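Long-range contacts in glycerol dehydratase (PDB 1R9D), which probably dehydrates glycerol without vitamin B12, as a glycyl-radical lyase of the pyruvate formate-lyase family: residues A[85-89]-A[275-279]; A[160-166]-A[278-284]. All coordinates share one frame; numbering follows the deposited sequence.

Contact 1 of 2, residues A[85-89]-A[275-279]; sequences VFPEF and NIESN
Phe-86 and Asn-279 make a buried, aromatic-on-amide packing contact between an N-terminal loop and the end of a long helix. The loop runs between helices 47-61 and 92-97. Asn-279 lies just past the C-terminal end of helix 260-277. Asn-279 CB sits over the face of the Phe-86 ring, 3.4 Å from its centroid and 8° off the normal, a CH-pi contact. The carboxamide continues over the same ring, with its plane tilted by 15°. Its CG comes 3.6 Å from Phe-86 CG. Asn-279 CG lies between its own backbone N and carbonyl carbon (chi1 70°), which turns the amide back over the ring. The far end of the Phe-86 ring meets the helix end. Its CZ lies 3.5 Å from Asn-275 O, which approaches the ring edge near its plane. CE2 is 3.4 Å from Ser-278 C, where the chain leaves the helix. In this pyruvate formate-lyase-like fold the contact packs the loop before helix 92-97 against the end of helix 260-277, just ahead of the loop that carries glycerol-binding residues. The Asn-279 side chain is about 12 Å from the bound glycerol. Phe-89 lies beyond the oxygen end of the amide, with its ring almost parallel to the amide plane. Its CD1 is 3.5 Å from Asn-279 OD1, and its CZ is 3.5 Å from Ser-278 OG. Both polar atoms come in obliquely to this second ring. The amide itself is held by Asn-160 and Gly-161, through ND2 and OD1 respectively. Glu-88 CG covers one face of the Phe-89 ring, 3.6 Å above its plane. The Glu-88 carboxylate forms salt bridges with Arg-31 and Arg-51. Arg-31 also donates to Ile-276 O, so it links the loop to the last turn of the helix.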
loop_
_atom_site.group_PDB
_atom_site.type_symbol
_atom_site.label_atom_id
_atom_site.label_comp_id
_atom_site.label_asym_id
_atom_site.label_seq_id
_atom_site.Cartn_x
_atom_site.Cartn_y
_atom_site.Cartn_z
ATOM N N VAL A 85 -19.007 5.182 17.476
ATOM C CA VAL A 85 -18.606 5.926 16.287
ATOM C C VAL A 85 -17.373 5.290 15.649
ATOM O O VAL A 85 -16.449 4.868 16.351
ATOM C CB VAL A 85 -18.306 7.396 16.652
ATOM C CG1 VAL A 85 -17.797 8.157 15.437
ATOM C CG2 VAL A 85 -19.568 8.050 17.190
ATOM N N PHE A 86 -17.373 5.215 14.318
ATOM C CA PHE A 86 -16.274 4.618 13.559
ATOM C C PHE A 86 -15.685 5.664 12.611
ATOM O O PHE A 86 -15.904 5.628 11.398
ATOM C CB PHE A 86 -16.796 3.397 12.780
ATOM C CG PHE A 86 -17.269 2.276 13.667
ATOM C CD1 PHE A 86 -18.400 2.430 14.470
ATOM C CD2 PHE A 86 -16.551 1.089 13.750
ATOM C CE1 PHE A 86 -18.800 1.423 15.342
ATOM C CE2 PHE A 86 -16.940 0.075 14.620
ATOM C CZ PHE A 86 -18.069 0.242 15.421
ATOM N N PRO A 87 -14.899 6.604 13.163
ATOM C CA PRO A 87 -14.259 7.691 12.423
ATOM C C PRO A 87 -13.260 7.292 11.347
ATOM O O PRO A 87 -12.921 8.109 10.499
ATOM C CB PRO A 87 -13.610 8.518 13.530
ATOM C CG PRO A 87 -13.197 7.467 14.503
ATOM C CD PRO A 87 -14.429 6.584 14.562
ATOM N N GLU A 88 -12.797 6.044 11.381
ATOM C CA GLU A 88 -11.827 5.567 10.400
ATOM C C GLU A 88 -12.402 5.465 8.992
ATOM O O GLU A 88 -11.653 5.453 8.015
ATOM C CB GLU A 88 -11.264 4.199 10.809
ATOM C CG GLU A 88 -12.293 3.074 10.891
ATOM C CD GLU A 88 -12.745 2.770 12.310
ATOM O OE1 GLU A 88 -12.573 1.615 12.751
ATOM O OE2 GLU A 88 -13.279 3.679 12.984
ATOM N N PHE A 89 -13.727 5.389 8.885
ATOM C CA PHE A 89 -14.374 5.287 7.578
ATOM C C PHE A 89 -14.821 6.658 7.077
ATOM O O PHE A 89 -14.559 7.020 5.933
ATOM C CB PHE A 89 -15.549 4.313 7.662
ATOM C CG PHE A 89 -15.157 2.945 8.153
ATOM C CD1 PHE A 89 -15.710 2.420 9.315
ATOM C CD2 PHE A 89 -14.207 2.193 7.461
ATOM C CE1 PHE A 89 -15.323 1.163 9.789
ATOM C CE2 PHE A 89 -13.814 0.937 7.925
ATOM C CZ PHE A 89 -14.370 0.418 9.091
ATOM N N ASN A 275 -18.480 -6.590 15.570
ATOM C CA ASN A 275 -19.155 -5.296 15.567
ATOM C C ASN A 275 -18.397 -4.177 16.286
ATOM O O ASN A 275 -18.833 -3.022 16.288
ATOM C CB ASN A 275 -20.557 -5.457 16.170
ATOM C CG ASN A 275 -21.544 -6.079 15.194
ATOM O OD1 ASN A 275 -22.162 -5.376 14.400
ATOM N ND2 ASN A 275 -21.683 -7.400 15.241
ATOM N N ILE A 276 -17.275 -4.522 16.911
ATOM C CA ILE A 276 -16.447 -3.531 17.593
ATOM C C ILE A 276 -15.305 -3.155 16.643
ATOM O O ILE A 276 -14.898 -2.001 16.563
ATOM C CB ILE A 276 -15.870 -4.086 18.917
ATOM C CG1 ILE A 276 -17.016 -4.396 19.883
ATOM C CG2 ILE A 276 -14.910 -3.071 19.535
ATOM C CD1 ILE A 276 -16.567 -4.952 21.228
ATOM N N GLU A 277 -14.809 -4.137 15.902
ATOM C CA GLU A 277 -13.731 -3.886 14.954
ATOM C C GLU A 277 -14.206 -2.992 13.811
ATOM O O GLU A 277 -13.493 -2.085 13.381
ATOM C CB GLU A 277 -13.196 -5.207 14.387
ATOM C CG GLU A 277 -12.133 -5.019 13.311
ATOM C CD GLU A 277 -11.537 -6.336 12.831
ATOM O OE1 GLU A 277 -12.306 -7.213 12.382
ATOM O OE2 GLU A 277 -10.295 -6.490 12.901
ATOM N N SER A 278 -15.417 -3.245 13.324
ATOM C CA SER A 278 -15.967 -2.465 12.219
ATOM C C SER A 278 -17.479 -2.367 12.344
ATOM O O SER A 278 -18.101 -3.204 12.992
ATOM C CB SER A 278 -15.608 -3.130 10.882
ATOM O OG SER A 278 -16.238 -2.471 9.795
ATOM N N ASN A 279 -18.067 -1.351 11.720
ATOM C CA ASN A 279 -19.513 -1.182 11.786
ATOM C C ASN A 279 -20.229 -1.567 10.495
ATOM O O ASN A 279 -21.351 -1.137 10.251
ATOM C CB ASN A 279 -19.886 0.252 12.195
ATOM C CG ASN A 279 -19.580 1.279 11.127
ATOM O OD1 ASN A 279 -18.804 1.034 10.204
ATOM N ND2 ASN A 279 -20.189 2.456 11.258
#

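Contact 2 of 2, residues A[160-166]-A[278-284]; sequences NGVGHVS and SNGHSIS. With GOL (glycerol), chain C.
His-164, Asn-279 and Val-165 have the most surface buried where two loops run side by side in the same direction. Both belong to the pyruvate formate-lyase-like fold and line one side of the glycerol pocket. His-164 contributes most. Its NE2 donates to glycerol O2 at 2.9 Å, near the ring plane. The other ring nitrogen, ND1, donates to Val-162 O, also near the ring plane; bonds from both nitrogens fix the rotation of the imidazole. Ser-282 CB lies over one face of the ring, 3.5 Å from the centroid. The ring of His-281 points the same way and meets that of His-164 obliquely, with planes at 53°. Its NE2 also donates to glycerol O2, at 2.8 Å, so two histidines grip one hydroxyl. Ser-282 OG donates to glycerol O3. Asp-447 and Glu-435 also hydrogen-bond the glycerol. Lys-323 holds the other ring nitrogen of His-281. At the start of the pair, the Asn-279 amide clamps the neighbouring loop twice. Its OD1 accepts from Gly-161 N at 2.8 Å. Its ND2 donates to Asn-160 OD1, which it meets from above the carbonyl plane, and the two amide planes are 64° apart. Next to this clamp the backbones press close, Gly-161 CA 3.8 Å from Gly-280 CA; neither residue has a side chain to hold them apart. His-164 N donates to His-281 O. Val-165 then forms a single parallel beta bridge with Ile-283. Its O accepts from Ser-284 N at 3.1 Å, while its N makes a weak bond to Ser-282 O. On one side of the bridge Val-165 CG1 touches Ile-283 CD1. At the far end Ser-166 OG, anti to its own N (chi1 -179°), donates to Ser-284 O at 2.7 Å, almost in line with the carbonyl bond.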
loop_
_atom_site.group_PDB
_atom_site.type_symbol
_atom_site.label_atom_id
_atom_site.label_comp_id
_atom_site.label_asym_id
_atom_site.label_seq_id
_atom_site.Cartn_x
_atom_site.Cartn_y
_atom_site.Cartn_z
ATOM N N ASN A 160 -19.220 3.998 5.832
ATOM C CA ASN A 160 -18.993 3.084 6.940
ATOM C C ASN A 160 -18.325 1.777 6.537
ATOM O O ASN A 160 -17.892 1.615 5.391
ATOM C CB ASN A 160 -20.325 2.816 7.646
ATOM C CG ASN A 160 -20.890 4.064 8.306
ATOM O OD1 ASN A 160 -20.438 4.469 9.382
ATOM N ND2 ASN A 160 -21.864 4.695 7.653
ATOM N N GLY A 161 -18.245 0.852 7.487
ATOM C CA GLY A 161 -17.609 -0.430 7.240
ATOM C C GLY A 161 -18.316 -1.289 6.211
ATOM O O GLY A 161 -19.434 -0.985 5.791
ATOM N N VAL A 162 -17.658 -2.375 5.810
ATOM C CA VAL A 162 -18.213 -3.291 4.817
ATOM C C VAL A 162 -19.177 -4.310 5.429
ATOM O O VAL A 162 -20.388 -4.250 5.198
ATOM C CB VAL A 162 -17.078 -4.040 4.079
ATOM C CG1 VAL A 162 -17.666 -5.047 3.076
ATOM C CG2 VAL A 162 -16.180 -3.034 3.373
ATOM N N GLY A 163 -18.648 -5.238 6.219
ATOM C CA GLY A 163 -19.502 -6.247 6.818
ATOM C C GLY A 163 -20.008 -7.212 5.757
ATOM O O GLY A 163 -19.220 -7.712 4.950
ATOM N N HIS A 164 -21.315 -7.471 5.764
ATOM C CA HIS A 164 -21.960 -8.384 4.811
ATOM C C HIS A 164 -21.211 -9.697 4.713
ATOM O O HIS A 164 -20.695 -10.073 3.651
ATOM C CB HIS A 164 -22.067 -7.725 3.435
ATOM C CG HIS A 164 -23.025 -6.579 3.409
ATOM N ND1 HIS A 164 -22.794 -5.404 4.092
ATOM C CD2 HIS A 164 -24.263 -6.466 2.870
ATOM C CE1 HIS A 164 -23.851 -4.618 3.979
ATOM N NE2 HIS A 164 -24.755 -5.240 3.244
ATOM N N VAL A 165 -21.190 -10.414 5.826
ATOM C CA VAL A 165 -20.453 -11.658 5.890
ATOM C C VAL A 165 -20.941 -12.551 7.022
ATOM O O VAL A 165 -21.463 -12.070 8.028
ATOM C CB VAL A 165 -18.947 -11.331 6.103
ATOM C CG1 VAL A 165 -18.786 -10.528 7.392
ATOM C CG2 VAL A 165 -18.108 -12.600 6.166
ATOM N N SER A 166 -20.803 -13.857 6.829
ATOM C CA SER A 166 -21.137 -14.827 7.858
ATOM C C SER A 166 -19.817 -15.566 8.060
ATOM O O SER A 166 -19.392 -16.334 7.193
ATOM C CB SER A 166 -22.216 -15.801 7.390
ATOM O OG SER A 166 -22.527 -16.720 8.428
ATOM N N SER A 278 -15.417 -3.245 13.324
ATOM C CA SER A 278 -15.967 -2.465 12.219
ATOM C C SER A 278 -17.479 -2.367 12.344
ATOM O O SER A 278 -18.101 -3.204 12.992
ATOM C CB SER A 278 -15.608 -3.130 10.882
ATOM O OG SER A 278 -16.238 -2.471 9.795
ATOM N N ASN A 279 -18.067 -1.351 11.720
ATOM C CA ASN A 279 -19.513 -1.182 11.786
ATOM C C ASN A 279 -20.229 -1.567 10.495
ATOM O O ASN A 279 -21.351 -1.137 10.251
ATOM C CB ASN A 279 -19.886 0.252 12.195
ATOM C CG ASN A 279 -19.580 1.279 11.127
ATOM O OD1 ASN A 279 -18.804 1.034 10.204
ATOM N ND2 ASN A 279 -20.189 2.456 11.258
ATOM N N GLY A 280 -19.581 -2.365 9.654
ATOM C CA GLY A 280 -20.276 -2.797 8.455
ATOM C C GLY A 280 -21.440 -3.612 8.992
ATOM O O GLY A 280 -21.272 -4.336 9.981
ATOM N N HIS A 281 -22.624 -3.493 8.393
ATOM C CA HIS A 281 -23.751 -4.266 8.895
ATOM C C HIS A 281 -23.939 -5.574 8.132
ATOM O O HIS A 281 -23.053 -6.001 7.390
ATOM C CB HIS A 281 -25.049 -3.432 8.908
ATOM C CG HIS A 281 -25.450 -2.880 7.575
ATOM N ND1 HIS A 281 -25.350 -1.541 7.265
ATOM C CD2 HIS A 281 -25.983 -3.480 6.483
ATOM C CE1 HIS A 281 -25.805 -1.340 6.041
ATOM N NE2 HIS A 281 -26.195 -2.501 5.545
ATOM N N SER A 282 -25.085 -6.210 8.320
ATOM C CA SER A 282 -25.359 -7.490 7.686
ATOM C C SER A 282 -24.363 -8.553 8.147
ATOM O O SER A 282 -23.932 -9.404 7.370
ATOM C CB SER A 282 -25.355 -7.360 6.160
ATOM O OG SER A 282 -26.520 -6.669 5.732
ATOM N N ILE A 283 -23.972 -8.472 9.419
ATOM C CA ILE A 283 -23.092 -9.475 10.006
ATOM C C ILE A 283 -24.127 -10.554 10.302
ATOM O O ILE A 283 -24.900 -10.454 11.260
ATOM C CB ILE A 283 -22.441 -8.966 11.315
ATOM C CG1 ILE A 283 -21.621 -7.707 11.024
ATOM C CG2 ILE A 283 -21.546 -10.051 11.909
ATOM C CD1 ILE A 283 -20.563 -7.880 9.916
ATOM N N SER A 284 -24.140 -11.585 9.464
ATOM C CA SER A 284 -25.152 -12.625 9.557
ATOM C C SER A 284 -24.798 -13.982 10.127
ATOM O O SER A 284 -23.914 -14.672 9.621
ATOM C CB SER A 284 -25.762 -12.822 8.168
ATOM O OG SER A 284 -26.103 -11.568 7.600
HETATM C C1 GOL C . -29.684 -3.554 3.242
HETATM O O1 GOL C . -29.710 -3.183 1.875
HETATM C C2 GOL C . -28.453 -4.405 3.573
HETATM O O2 GOL C . -27.254 -3.690 3.245
HETATM C C3 GOL C . -28.510 -5.712 2.784
HETATM O O3 GOL C . -27.422 -6.557 3.123
HETATM O O HOH W 1 -15.177 -2.976 7.352
HETATM O O HOH W 2 -22.393 -2.410 5.674
#

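From the N terminus, the chain first passes residues 85-89, then 160-166, and reaches the shared strip 275-284 last. Contact 1 closes a loop of 185 mostly helical residues. Contact 2 closes a shorter one of 111 residues, with no strand in it. The second loop starts inside the first and ends beyond it, so the two cross instead of nesting. They share Ser-278 and Asn-279, at the exit from helix 260-277. Their centres are 10 Å apart and they also touch directly, with Phe-89 CD1 3.5 Å from Gly-161 N. Together they tie the N-terminal loop before helix 92-97 and the loop after helix 155-159 to the exit of helix 260-277, next to the glycerol site.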